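Local coordinates for protein dihydropteroate synthase (Burkholderia cenocepacia, PDB 2Y5S) that probably catalyses the condensation of para-aminobenzoate with 6-hydroxymethyl-7,8-dihydropterin diphosphate to give 7,8-dihydropteroate, the immediate precursor of folate derivatives, at residues 101-106 and 268-273; 172-177 and 216-221; 260-265 and 282-287. One frame throughout, in Å; residues are numbered along the deposited sequence.

Contact 1 of 3, residues 101-106 and 268-273. With 78H (7,8-dihydropteroate), chain P.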
ATOM      1  N   SER B 101      20.243  11.686  -9.510  1.00 21.27           N
ATOM      2  CA  SER B 101      20.786  11.596  -8.175  1.00 21.04           C
ATOM      3  C   SER B 101      21.977  10.642  -8.207  1.00 21.67           C
ATOM      4  O   SER B 101      21.961   9.643  -8.947  1.00 22.59           O
ATOM      5  CB  SER B 101      19.727  11.089  -7.201  1.00 20.02           C
ATOM      6  OG  SER B 101      20.302  10.713  -5.972  1.00 20.83           O
ATOM      7  N   ILE B 102      23.001  10.949  -7.413  1.00 21.09           N
ATOM      8  CA  ILE B 102      24.192  10.122  -7.352  1.00 21.83           C
ATOM      9  C   ILE B 102      24.323   9.503  -5.959  1.00 21.19           C
ATOM     10  O   ILE B 102      24.451  10.224  -4.980  1.00 20.55           O
ATOM     11  CB  ILE B 102      25.470  10.924  -7.638  1.00 22.42           C
ATOM     12  CG1 ILE B 102      25.323  11.763  -8.910  1.00 24.24           C
ATOM     13  CG2 ILE B 102      26.644   9.981  -7.731  1.00 22.91           C
ATOM     14  CD1 ILE B 102      25.208  10.930 -10.192  1.00 24.57           C
ATOM     15  N   ASP B 103      24.291   8.172  -5.902  1.00 21.17           N
ATOM     16  CA  ASP B 103      24.410   7.419  -4.653  1.00 21.49           C
ATOM     17  C   ASP B 103      25.890   7.185  -4.368  1.00 21.50           C
ATOM     18  O   ASP B 103      26.491   6.184  -4.807  1.00 21.61           O
ATOM     19  CB  ASP B 103      23.639   6.100  -4.763  1.00 21.95           C
ATOM     20  CG  ASP B 103      23.712   5.231  -3.487  1.00 25.01           C
ATOM     21  OD1 ASP B 103      24.052   5.714  -2.382  1.00 25.95           O
ATOM     22  OD2 ASP B 103      23.375   4.041  -3.607  1.00 29.68           O
ATOM     23  N   THR B 104      26.485   8.147  -3.673  1.00 20.89           N
ATOM     24  CA  THR B 104      27.889   8.067  -3.313  1.00 21.24           C
ATOM     25  C   THR B 104      28.212   8.851  -2.055  1.00 21.14           C
ATOM     26  O   THR B 104      27.599   9.877  -1.767  1.00 19.76           O
ATOM     27  CB  THR B 104      28.809   8.613  -4.420  1.00 22.46           C
ATOM     28  OG1 THR B 104      30.170   8.288  -4.094  1.00 21.43           O
ATOM     29  CG2 THR B 104      28.633  10.128  -4.566  1.00 21.57           C
ATOM     30  N   TYR B 105      29.199   8.337  -1.326  1.00 21.95           N
ATOM     31  CA  TYR B 105      29.779   9.011  -0.169  1.00 22.08           C
ATOM     32  C   TYR B 105      31.225   9.462  -0.421  1.00 23.22           C
ATOM     33  O   TYR B 105      31.848  10.046   0.471  1.00 23.89           O
ATOM     34  CB  TYR B 105      29.739   8.084   1.046  1.00 22.12           C
ATOM     35  CG  TYR B 105      30.453   6.763   0.856  1.00 24.72           C
ATOM     36  CD1 TYR B 105      31.817   6.643   1.103  1.00 27.78           C
ATOM     37  CD2 TYR B 105      29.764   5.639   0.435  1.00 26.38           C
ATOM     38  CE1 TYR B 105      32.471   5.441   0.936  1.00 30.67           C
ATOM     39  CE2 TYR B 105      30.416   4.426   0.258  1.00 29.73           C
ATOM     40  CZ  TYR B 105      31.768   4.343   0.514  1.00 31.44           C
ATOM     41  OH  TYR B 105      32.427   3.155   0.347  1.00 36.48           O
ATOM     42  N   LYS B 106      31.752   9.200  -1.619  1.00 23.86           N
ATOM     43  CA  LYS B 106      33.126   9.561  -1.951  1.00 24.99           C
ATOM     44  C   LYS B 106      33.183  10.969  -2.512  1.00 24.64           C
ATOM     45  O   LYS B 106      32.623  11.229  -3.572  1.00 24.48           O
ATOM     46  CB  LYS B 106      33.708   8.571  -2.958  1.00 26.26           C
ATOM     47  CG  LYS B 106      33.794   7.157  -2.438  1.00 29.00           C
ATOM     48  CD  LYS B 106      34.769   6.335  -3.261  1.00 33.41           C
ATOM     49  CE  LYS B 106      34.825   4.877  -2.806  1.00 36.07           C
ATOM     50  NZ  LYS B 106      33.480   4.270  -2.796  1.00 36.25           N
ATOM     51  N   ILE B 268       9.944  12.031  -1.116  1.00 16.13           N
ATOM     52  CA  ILE B 268      10.491  11.156  -2.149  1.00 15.76           C
ATOM     53  C   ILE B 268      10.591   9.737  -1.617  1.00 14.98           C
ATOM     54  O   ILE B 268      11.031   9.522  -0.487  1.00 14.91           O
ATOM     55  CB  ILE B 268      11.908  11.627  -2.604  1.00 16.02           C
ATOM     56  CG1 ILE B 268      11.883  13.076  -3.095  1.00 18.22           C
ATOM     57  CG2 ILE B 268      12.482  10.682  -3.682  1.00 15.14           C
ATOM     58  CD1 ILE B 268      13.260  13.669  -3.367  1.00 16.70           C
ATOM     59  N   VAL B 269      10.204   8.758  -2.442  1.00 15.03           N
ATOM     60  CA  VAL B 269      10.418   7.370  -2.112  1.00 14.24           C
ATOM     61  C   VAL B 269      11.365   6.747  -3.166  1.00 15.13           C
ATOM     62  O   VAL B 269      11.203   6.945  -4.383  1.00 16.08           O
ATOM     63  CB  VAL B 269       9.082   6.588  -1.954  1.00 14.51           C
ATOM     64  CG1 VAL B 269       8.300   7.058  -0.668  1.00 14.10           C
ATOM     65  CG2 VAL B 269       8.180   6.712  -3.200  1.00 14.09           C
ATOM     66  N   ARG B 270      12.382   6.046  -2.666  1.00 15.27           N
ATOM     67  CA  ARG B 270      13.439   5.467  -3.469  1.00 15.24           C
ATOM     68  C   ARG B 270      13.133   3.997  -3.641  1.00 14.73           C
ATOM     69  O   ARG B 270      13.081   3.258  -2.670  1.00 14.90           O
ATOM     70  CB  ARG B 270      14.785   5.654  -2.755  1.00 15.42           C
ATOM     71  CG  ARG B 270      15.995   5.148  -3.480  1.00 17.51           C
ATOM     72  CD  ARG B 270      17.267   5.549  -2.703  1.00 18.93           C
ATOM     73  NE  ARG B 270      18.456   5.078  -3.397  1.00 19.44           N
ATOM     74  CZ  ARG B 270      18.941   3.840  -3.319  1.00 22.19           C
ATOM     75  NH1 ARG B 270      18.351   2.929  -2.553  1.00 23.30           N
ATOM     76  NH2 ARG B 270      20.029   3.510  -4.019  1.00 24.77           N
ATOM     77  N   VAL B 271      12.918   3.562  -4.875  1.00 14.75           N
ATOM     78  CA  VAL B 271      12.388   2.225  -5.110  1.00 14.29           C
ATOM     79  C   VAL B 271      13.021   1.513  -6.294  1.00 15.47           C
ATOM     80  O   VAL B 271      13.550   2.145  -7.228  1.00 15.36           O
ATOM     81  CB  VAL B 271      10.864   2.292  -5.324  1.00 14.44           C
ATOM     82  CG1 VAL B 271      10.189   3.037  -4.155  1.00 14.22           C
ATOM     83  CG2 VAL B 271      10.529   2.987  -6.675  1.00 14.17           C
ATOM     84  N   HIS B 272      12.953   0.189  -6.245  1.00 15.98           N
ATOM     85  CA  HIS B 272      13.337  -0.655  -7.369  1.00 18.08           C
ATOM     86  C   HIS B 272      12.173  -0.811  -8.325  1.00 18.51           C
ATOM     87  O   HIS B 272      12.353  -0.793  -9.534  1.00 19.17           O
ATOM     88  CB  HIS B 272      13.731  -2.042  -6.873  1.00 19.12           C
ATOM     89  CG  HIS B 272      14.980  -2.056  -6.053  1.00 20.28           C
ATOM     90  ND1 HIS B 272      14.963  -2.027  -4.677  1.00 20.16           N
ATOM     91  CD2 HIS B 272      16.284  -2.105  -6.420  1.00 21.21           C
ATOM     92  CE1 HIS B 272      16.209  -2.050  -4.229  1.00 21.61           C
ATOM     93  NE2 HIS B 272      17.028  -2.103  -5.267  1.00 21.60           N
ATOM     94  N   ASP B 273      10.975  -0.964  -7.763  1.00 18.06           N
ATOM     95  CA  ASP B 273       9.798  -1.354  -8.544  1.00 18.59           C
ATOM     96  C   ASP B 273       8.965  -0.133  -8.891  1.00 17.78           C
ATOM     97  O   ASP B 273       8.027   0.213  -8.183  1.00 18.41           O
ATOM     98  CB  ASP B 273       9.003  -2.405  -7.774  1.00 18.16           C
ATOM     99  CG  ASP B 273       9.855  -3.564  -7.380  1.00 19.62           C
ATOM    100  OD1 ASP B 273      10.125  -4.388  -8.276  1.00 20.09           O
ATOM    101  OD2 ASP B 273      10.314  -3.621  -6.206  1.00 20.60           O
TER
HETATM  102  O4  78H P1293      17.728   4.124   2.180  1.00 34.32           O
HETATM  103  C4  78H P1293      18.532   4.726   1.466  1.00 33.75           C
HETATM  104  C5  78H P1293      19.538   4.051   0.742  1.00 33.81           C
HETATM  105  N3  78H P1293      18.468   6.125   1.380  1.00 33.09           N
HETATM  106  C9  78H P1293      20.429   4.830  -0.032  1.00 32.47           C
HETATM  107  N5  78H P1293      19.617   2.696   0.747  1.00 30.96           N
HETATM  108  C2  78H P1293      19.418   6.850   0.597  1.00 32.73           C
HETATM  109  N8  78H P1293      21.435   4.225  -0.772  1.00 31.24           N
HETATM  110  N1  78H P1293      20.351   6.175  -0.091  1.00 31.27           N
HETATM  111  C6  78H P1293      20.604   2.060   0.085  1.00 33.66           C
HETATM  112  N2  78H P1293      19.384   8.191   0.547  1.00 27.86           N
HETATM  113  C7  78H P1293      21.746   2.799  -0.618  1.00 31.82           C
HETATM  114  C10 78H P1293      20.643   0.559   0.037  1.00 34.51           C
HETATM  115  N11 78H P1293      21.297   0.026   1.237  1.00 36.12           N
HETATM  116  C15 78H P1293      20.697  -0.943   1.916  1.00 35.01           C
HETATM  117  C16 78H P1293      20.533  -0.850   3.294  1.00 33.81           C
HETATM  118  C17 78H P1293      20.211  -2.045   1.211  1.00 34.81           C
HETATM  119  C18 78H P1293      19.896  -1.871   3.977  1.00 33.62           C
HETATM  120  C19 78H P1293      19.572  -3.069   1.897  1.00 34.77           C
HETATM  121  C20 78H P1293      19.420  -2.983   3.279  1.00 34.01           C
HETATM  122  C21 78H P1293      18.686  -4.096   4.034  1.00 32.75           C
HETATM  123  O22 78H P1293      18.332  -3.828   5.184  1.00 32.52           O
HETATM  124  O23 78H P1293      18.366  -5.143   3.430  1.00 34.41           O
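OD2 of Asp103 is the polar atom on which several groups converge: NH2 of Arg270 reaches it in a long salt bridge of 3.4 Å, N8 of the bound 7,8-dihydropteroate donates weakly to it, and Thr70 adds a hydrogen bond from outside the two segments. The same N8 also sends a weak bond to the other oxygen, OD1 of Asp103, at 3.4 Å and with an N-H...O angle of 154°, so the carboxylate straddles the pterin nitrogen. Carboxylate and guanidinium do not pair side by side; their planes stand 71° apart, which leaves a single N-O approach between the two residues. N8 also lies 3.5 Å above the middle of the Arg270 guanidinium plane, and NH1 of Arg270 comes within 3.5 Å of N5, which puts the cationic group flat over the ring system. Strands 100-103 and 268-271 belong to the parallel sheet of a TIM barrel, and both side chains project inward from it into the pterin pocket. With CG opposite the backbone N (chi1 -178°) and the chain extended as far as NE, Arg270 carries its guanidinium from strand 268-271 to the pterin and Asp103. On its way NE of Arg270 is engaged in a salt bridge by Asp64, while Asn122 and Asp193 are among the further residues that hydrogen-bond the ligand.

Contact 2 of 3, residues 172-177 and 216-221. With EDO (1,2-ethanediol), chain U.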
ATOM      1  N   PHE B 172      20.775  14.152  14.746  1.00 24.30           N
ATOM      2  CA  PHE B 172      21.926  13.939  13.873  1.00 23.02           C
ATOM      3  C   PHE B 172      21.719  14.673  12.554  1.00 22.06           C
ATOM      4  O   PHE B 172      22.623  15.336  12.043  1.00 21.27           O
ATOM      5  CB  PHE B 172      22.121  12.446  13.607  1.00 22.74           C
ATOM      6  CG  PHE B 172      23.070  12.146  12.471  1.00 21.96           C
ATOM      7  CD1 PHE B 172      24.434  12.021  12.711  1.00 22.41           C
ATOM      8  CD2 PHE B 172      22.605  11.991  11.173  1.00 19.94           C
ATOM      9  CE1 PHE B 172      25.305  11.752  11.682  1.00 20.85           C
ATOM     10  CE2 PHE B 172      23.488  11.713  10.132  1.00 18.56           C
ATOM     11  CZ  PHE B 172      24.837  11.596  10.392  1.00 20.25           C
ATOM     12  N   LEU B 173      20.519  14.535  11.994  1.00 20.88           N
ATOM     13  CA  LEU B 173      20.186  15.169  10.734  1.00 20.23           C
ATOM     14  C   LEU B 173      20.214  16.687  10.898  1.00 21.64           C
ATOM     15  O   LEU B 173      20.664  17.396  10.007  1.00 21.65           O
ATOM     16  CB  LEU B 173      18.831  14.672  10.222  1.00 19.55           C
ATOM     17  CG  LEU B 173      18.817  13.190   9.802  1.00 18.10           C
ATOM     18  CD1 LEU B 173      17.363  12.738   9.520  1.00 18.20           C
ATOM     19  CD2 LEU B 173      19.689  12.940   8.598  1.00 17.83           C
ATOM     20  N   ALA B 174      19.781  17.178  12.061  1.00 23.16           N
ATOM     21  CA  ALA B 174      19.824  18.612  12.359  1.00 24.33           C
ATOM     22  C   ALA B 174      21.262  19.135  12.330  1.00 25.05           C
ATOM     23  O   ALA B 174      21.541  20.192  11.755  1.00 25.00           O
ATOM     24  CB  ALA B 174      19.181  18.886  13.710  1.00 25.78           C
ATOM     25  N   ALA B 175      22.170  18.380  12.940  1.00 25.25           N
ATOM     26  CA  ALA B 175      23.583  18.706  12.936  1.00 25.76           C
ATOM     27  C   ALA B 175      24.197  18.643  11.534  1.00 24.91           C
ATOM     28  O   ALA B 175      25.046  19.474  11.186  1.00 25.13           O
ATOM     29  CB  ALA B 175      24.349  17.785  13.916  1.00 26.59           C
ATOM     30  N   ARG B 176      23.782  17.674  10.721  1.00 23.45           N
ATOM     31  CA  ARG B 176      24.333  17.581   9.363  1.00 22.42           C
ATOM     32  C   ARG B 176      23.866  18.768   8.498  1.00 22.72           C
ATOM     33  O   ARG B 176      24.669  19.365   7.772  1.00 23.12           O
ATOM     34  CB  ARG B 176      24.027  16.221   8.718  1.00 21.20           C
ATOM     35  CG  ARG B 176      24.580  14.991   9.490  1.00 21.59           C
ATOM     36  CD  ARG B 176      26.018  15.176   9.980  1.00 22.37           C
ATOM     37  NE  ARG B 176      26.899  15.529   8.862  1.00 22.41           N
ATOM     38  CZ  ARG B 176      28.070  16.163   8.970  1.00 26.24           C
ATOM     39  NH1 ARG B 176      28.545  16.539  10.156  1.00 25.90           N
ATOM     40  NH2 ARG B 176      28.771  16.432   7.876  1.00 27.81           N
ATOM     41  N   ALA B 177      22.595  19.141   8.617  1.00 23.21           N
ATOM     42  CA  ALA B 177      22.066  20.293   7.884  1.00 24.01           C
ATOM     43  C   ALA B 177      22.764  21.567   8.309  1.00 25.46           C
ATOM     44  O   ALA B 177      23.081  22.406   7.472  1.00 26.11           O
ATOM     45  CB  ALA B 177      20.580  20.445   8.085  1.00 23.94           C
ATOM     46  N   THR B 216      11.239  12.512  12.277  1.00 24.77           N
ATOM     47  CA  THR B 216      12.659  12.294  11.995  1.00 23.76           C
ATOM     48  C   THR B 216      13.322  13.530  11.351  1.00 23.65           C
ATOM     49  O   THR B 216      14.538  13.666  11.381  1.00 23.16           O
ATOM     50  CB  THR B 216      12.885  11.072  11.073  1.00 22.63           C
ATOM     51  OG1 THR B 216      12.275  11.315   9.814  1.00 21.85           O
ATOM     52  CG2 THR B 216      12.293   9.790  11.674  1.00 22.32           C
ATOM     53  N   ALA B 217      12.517  14.445  10.804  1.00 23.82           N
ATOM     54  CA  ALA B 217      13.031  15.578  10.040  1.00 23.20           C
ATOM     55  C   ALA B 217      13.155  16.820  10.913  1.00 24.55           C
ATOM     56  O   ALA B 217      12.172  17.269  11.499  1.00 25.26           O
ATOM     57  CB  ALA B 217      12.121  15.876   8.859  1.00 23.21           C
ATOM     58  N   PRO B 218      14.358  17.399  10.982  1.00 24.14           N
ATOM     59  CA  PRO B 218      14.485  18.680  11.645  1.00 26.01           C
ATOM     60  C   PRO B 218      13.877  19.808  10.805  1.00 26.37           C
ATOM     61  O   PRO B 218      13.472  19.590   9.643  1.00 25.20           O
ATOM     62  CB  PRO B 218      16.001  18.853  11.779  1.00 25.96           C
ATOM     63  CG  PRO B 218      16.565  18.059  10.717  1.00 24.76           C
ATOM     64  CD  PRO B 218      15.623  16.968  10.380  1.00 23.32           C
ATOM     65  N   ALA B 219      13.839  20.995  11.398  1.00 27.67           N
ATOM     66  CA  ALA B 219      13.256  22.195  10.779  1.00 28.57           C
ATOM     67  C   ALA B 219      14.294  23.032  10.031  1.00 28.65           C
ATOM     68  O   ALA B 219      15.414  23.216  10.502  1.00 28.62           O
ATOM     69  CB  ALA B 219      12.570  23.053  11.856  1.00 29.90           C
ATOM     70  N   ARG B 220      13.904  23.544   8.864  1.00 29.01           N
ATOM     71  CA  ARG B 220      14.669  24.571   8.161  1.00 29.96           C
ATOM     72  C   ARG B 220      14.483  25.882   8.920  1.00 32.41           C
ATOM     73  O   ARG B 220      13.671  25.931   9.840  1.00 33.79           O
ATOM     74  CB  ARG B 220      14.178  24.722   6.725  1.00 29.41           C
ATOM     75  CG  ARG B 220      14.430  23.504   5.864  1.00 27.16           C
ATOM     76  CD  ARG B 220      13.852  23.702   4.489  1.00 26.92           C
ATOM     77  NE  ARG B 220      14.472  22.818   3.506  1.00 24.89           N
ATOM     78  CZ  ARG B 220      14.028  22.657   2.260  1.00 25.60           C
ATOM     79  NH1 ARG B 220      12.956  23.333   1.825  1.00 25.24           N
ATOM     80  NH2 ARG B 220      14.675  21.828   1.435  1.00 23.30           N
ATOM     81  N   PRO B 221      15.246  26.932   8.569  1.00 33.96           N
ATOM     82  CA  PRO B 221      15.079  28.246   9.242  1.00 36.53           C
ATOM     83  C   PRO B 221      13.691  28.872   9.105  1.00 38.08           C
ATOM     84  O   PRO B 221      13.222  29.545  10.029  1.00 39.56           O
ATOM     85  CB  PRO B 221      16.132  29.119   8.564  1.00 36.86           C
ATOM     86  CG  PRO B 221      17.216  28.150   8.193  1.00 35.17           C
ATOM     87  CD  PRO B 221      16.503  26.879   7.794  1.00 33.53           C
TER
HETATM   88  C1  EDO U1298      26.911  15.138  13.850  1.00 41.47           C
HETATM   89  O1  EDO U1298      27.510  15.957  12.835  1.00 38.89           O
HETATM   90  C2  EDO U1298      27.612  13.786  13.959  1.00 41.89           C
HETATM   91  O2  EDO U1298      28.719  13.708  13.052  1.00 44.15           O
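This is an apolar contact on the outer layer of the barrel, where helix 165-182 rests on the loop that follows helix 204-211. Pro218 carries the contact: its ring lies against one turn of the helix and meets both Leu173 and Ala174. CG of Pro218 sits 3.6 Å from the backbone N of Ala174, and CB of Pro218 is 3.7 Å from CB of Ala174. Farther round the ring, CD of Pro218 touches CB of Leu173 at 3.9 Å. Leu173 then reaches along the loop: with CG beside the backbone N (chi1 -67°), its CD1 comes 3.5 Å from O of Thr216. That carbonyl oxygen is buried; what it meets across the contact is this methyl, and no polar partner for it appears in the model. Leu173 also touches Val192 of strand 190-193. No hydrogen bond links the two segments. The loop has its own ties to the rest of the chain, since Pro218 is backbone-bonded to Tyr226, and NH2 of Arg220 hydrogen-bonds O of Ile190. Helix 165-182 connects parallel strands 142-146 and 190-193, as the outer helices of a TIM barrel do, and the loop leading to strand 229-230 packs on it.

Contact 3 of 3, residues 260-265 and 282-287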
ATOM      1  N   CYS B 260       3.055   3.800   3.130  1.00 17.61           N
ATOM      2  CA  CYS B 260       3.146   4.230   4.512  1.00 17.93           C
ATOM      3  C   CYS B 260       4.006   5.485   4.659  1.00 17.26           C
ATOM      4  O   CYS B 260       3.650   6.421   5.377  1.00 17.22           O
ATOM      5  CB  CYS B 260       3.716   3.104   5.371  1.00 18.59           C
ATOM      6  SG  CYS B 260       3.808   3.550   7.072  1.00 23.46           S
ATOM      7  N   ALA B 261       5.141   5.510   3.977  1.00 16.95           N
ATOM      8  CA  ALA B 261       6.038   6.657   4.052  1.00 16.89           C
ATOM      9  C   ALA B 261       5.353   7.905   3.508  1.00 17.51           C
ATOM     10  O   ALA B 261       5.432   8.969   4.125  1.00 17.94           O
ATOM     11  CB  ALA B 261       7.342   6.392   3.305  1.00 16.05           C
ATOM     12  N   VAL B 262       4.665   7.793   2.370  1.00 18.27           N
ATOM     13  CA  VAL B 262       3.988   8.983   1.816  1.00 18.81           C
ATOM     14  C   VAL B 262       2.800   9.373   2.678  1.00 20.54           C
ATOM     15  O   VAL B 262       2.525  10.548   2.832  1.00 21.71           O
ATOM     16  CB  VAL B 262       3.598   8.848   0.303  1.00 18.77           C
ATOM     17  CG1 VAL B 262       4.857   8.572  -0.532  1.00 15.64           C
ATOM     18  CG2 VAL B 262       2.535   7.789   0.065  1.00 19.12           C
ATOM     19  N   GLU B 263       2.117   8.398   3.277  1.00 21.41           N
ATOM     20  CA  GLU B 263       1.039   8.708   4.215  1.00 23.07           C
ATOM     21  C   GLU B 263       1.601   9.513   5.399  1.00 23.81           C
ATOM     22  O   GLU B 263       0.933  10.410   5.940  1.00 24.18           O
ATOM     23  CB  GLU B 263       0.362   7.423   4.698  1.00 23.57           C
ATOM     24  CG  GLU B 263      -0.875   7.627   5.606  1.00 26.70           C
ATOM     25  CD  GLU B 263      -2.058   8.232   4.866  1.00 31.84           C
ATOM     26  OE1 GLU B 263      -1.990   8.378   3.628  1.00 34.86           O
ATOM     27  OE2 GLU B 263      -3.070   8.558   5.522  1.00 37.92           O
ATOM     28  N   ARG B 264       2.833   9.190   5.782  1.00 23.07           N
ATOM     29  CA  ARG B 264       3.516   9.874   6.874  1.00 24.29           C
ATOM     30  C   ARG B 264       4.388  11.062   6.419  1.00 23.89           C
ATOM     31  O   ARG B 264       5.324  11.433   7.121  1.00 25.27           O
ATOM     32  CB  ARG B 264       4.357   8.859   7.670  1.00 24.51           C
ATOM     33  CG  ARG B 264       3.743   8.424   8.999  1.00 27.60           C
ATOM     34  CD  ARG B 264       2.446   7.655   8.844  1.00 29.26           C
ATOM     35  NE  ARG B 264       2.687   6.305   8.337  1.00 30.30           N
ATOM     36  CZ  ARG B 264       1.755   5.370   8.191  1.00 30.63           C
ATOM     37  NH1 ARG B 264       0.487   5.585   8.511  1.00 33.93           N
ATOM     38  NH2 ARG B 264       2.096   4.201   7.708  1.00 30.35           N
ATOM     39  N   GLY B 265       4.095  11.634   5.255  1.00 22.36           N
ATOM     40  CA  GLY B 265       4.725  12.870   4.809  1.00 22.01           C
ATOM     41  C   GLY B 265       6.052  12.802   4.032  1.00 20.38           C
ATOM     42  O   GLY B 265       6.674  13.841   3.825  1.00 20.10           O
ATOM     43  N   SER B 282      -0.835   6.426  -7.537  1.00 18.26           N
ATOM     44  CA  SER B 282      -2.001   6.956  -8.249  1.00 19.21           C
ATOM     45  C   SER B 282      -3.284   6.720  -7.428  1.00 19.30           C
ATOM     46  O   SER B 282      -4.140   7.607  -7.302  1.00 18.74           O
ATOM     47  CB  SER B 282      -2.154   6.328  -9.638  1.00 20.28           C
ATOM     48  OG  SER B 282      -1.095   6.677 -10.499  1.00 19.09           O
ATOM     49  N   VAL B 283      -3.395   5.529  -6.847  1.00 18.67           N
ATOM     50  CA  VAL B 283      -4.526   5.220  -5.991  1.00 18.68           C
ATOM     51  C   VAL B 283      -4.505   6.119  -4.755  1.00 18.90           C
ATOM     52  O   VAL B 283      -5.511   6.702  -4.392  1.00 18.23           O
ATOM     53  CB  VAL B 283      -4.535   3.737  -5.597  1.00 18.26           C
ATOM     54  CG1 VAL B 283      -5.633   3.466  -4.519  1.00 17.81           C
ATOM     55  CG2 VAL B 283      -4.727   2.855  -6.857  1.00 17.72           C
ATOM     56  N   TRP B 284      -3.340   6.251  -4.129  1.00 19.56           N
ATOM     57  CA  TRP B 284      -3.200   7.104  -2.937  1.00 20.18           C
ATOM     58  C   TRP B 284      -3.637   8.554  -3.241  1.00 20.40           C
ATOM     59  O   TRP B 284      -4.389   9.162  -2.484  1.00 20.62           O
ATOM     60  CB  TRP B 284      -1.747   7.034  -2.435  1.00 20.46           C
ATOM     61  CG  TRP B 284      -1.482   7.842  -1.193  1.00 23.27           C
ATOM     62  CD1 TRP B 284      -1.662   7.437   0.086  1.00 24.44           C
ATOM     63  CD2 TRP B 284      -0.991   9.180  -1.132  1.00 25.46           C
ATOM     64  NE1 TRP B 284      -1.322   8.440   0.951  1.00 28.06           N
ATOM     65  CE2 TRP B 284      -0.909   9.527   0.231  1.00 26.48           C
ATOM     66  CE3 TRP B 284      -0.619  10.126  -2.098  1.00 26.63           C
ATOM     67  CZ2 TRP B 284      -0.452  10.780   0.662  1.00 27.81           C
ATOM     68  CZ3 TRP B 284      -0.183  11.375  -1.672  1.00 26.87           C
ATOM     69  CH2 TRP B 284      -0.096  11.689  -0.302  1.00 26.76           C
ATOM     70  N   ASN B 285      -3.185   9.097  -4.364  1.00 20.15           N
ATOM     71  CA  ASN B 285      -3.552  10.468  -4.734  1.00 21.08           C
ATOM     72  C   ASN B 285      -5.046  10.641  -5.000  1.00 20.39           C
ATOM     73  O   ASN B 285      -5.644  11.676  -4.651  1.00 19.83           O
ATOM     74  CB  ASN B 285      -2.795  10.928  -5.977  1.00 21.74           C
ATOM     75  CG  ASN B 285      -3.200  12.340  -6.399  1.00 25.45           C
ATOM     76  OD1 ASN B 285      -2.816  13.315  -5.752  1.00 28.78           O
ATOM     77  ND2 ASN B 285      -4.017  12.448  -7.471  1.00 28.35           N
ATOM     78  N   ALA B 286      -5.652   9.638  -5.625  1.00 19.08           N
ATOM     79  CA  ALA B 286      -7.097   9.667  -5.868  1.00 20.54           C
ATOM     80  C   ALA B 286      -7.924   9.681  -4.565  1.00 20.06           C
ATOM     81  O   ALA B 286      -8.935  10.371  -4.466  1.00 19.95           O
ATOM     82  CB  ALA B 286      -7.527   8.495  -6.744  1.00 19.73           C
ATOM     83  N   VAL B 287      -7.487   8.902  -3.579  1.00 20.16           N
ATOM     84  CA  VAL B 287      -8.101   8.914  -2.249  1.00 20.11           C
ATOM     85  C   VAL B 287      -7.941  10.286  -1.602  1.00 21.09           C
ATOM     86  O   VAL B 287      -8.899  10.842  -1.087  1.00 21.23           O
ATOM     87  CB  VAL B 287      -7.461   7.842  -1.315  1.00 19.82           C
ATOM     88  CG1 VAL B 287      -7.963   8.000   0.116  1.00 18.27           C
ATOM     89  CG2 VAL B 287      -7.758   6.436  -1.851  1.00 18.91           C
TER
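Val262, buried under the indole of Trp284, makes the tightly packed part of this contact; the partly exposed rim at Glu263 is polar. CG2 of Val262 stands over one face of the indole, 3.9 Å from the centroid of the five-membered ring and only 10° off its normal, a CH-pi contact. The closest carbon pairing is with CE2 of Trp284, also at 3.9 Å. Further along the indole, CZ2 of Trp284 comes 3.7 Å from the backbone O of Val262, so the ring rests against main chain as well as side chain. Pro23 touches both Val262 and Trp284, and Val269 of the neighbouring strand packs on Val262, adding apolar neighbours on this side.

The two segments belong to helices 251-263 and 274-291, joined in the chain through strand 268-271 as in the alternating helix-strand layout of a TIM barrel. Helix 251-263 stops here in a Schellman motif, with Gly265 at positive phi as its C-prime residue and its N bonded to O of Val262.

At the rim NE1 of Trp284 donates to OE1 of Glu263 at 2.8 Å, with an N-H...O angle of 162°; the oxygen lies near the indole plane, whereas the carboxylate as a whole stands almost perpendicular to the ring. Glu263 gets there by a bend at chi2, 68°, which swings its carboxylate round to the indole nitrogen. The bond at the edge and the methyl over the face together probably restrain the ring's rotation about CB-CG. What is loose here is the other oxygen: OE2 of Glu263 has only a long, weak ion pair with Arg264 of the second subunit. Val287 of that subunit packs on Cys260 and Arg264.

All three contacts sit on one TIM barrel. The centre of contact 1 lies about 5 Å from the centre of the chain, those of contacts 2 and 3 about 15 and 18 Å out. Between centres, contact 1 is about 20 Å from each of the others, and contacts 2 and 3 are about 24 Å apart. Along the chain, contact 2 is nested within the loop that contact 1 closes and closes before contact 3 opens; contacts 1 and 3 interleave, because strand 268-271 runs between the latter's helices. There CG1 of Val269 packs 3.8 Å from CG1 of Val262. The strand points Arg270 inward to the bound pterin and Val269 outward to helix 251-263.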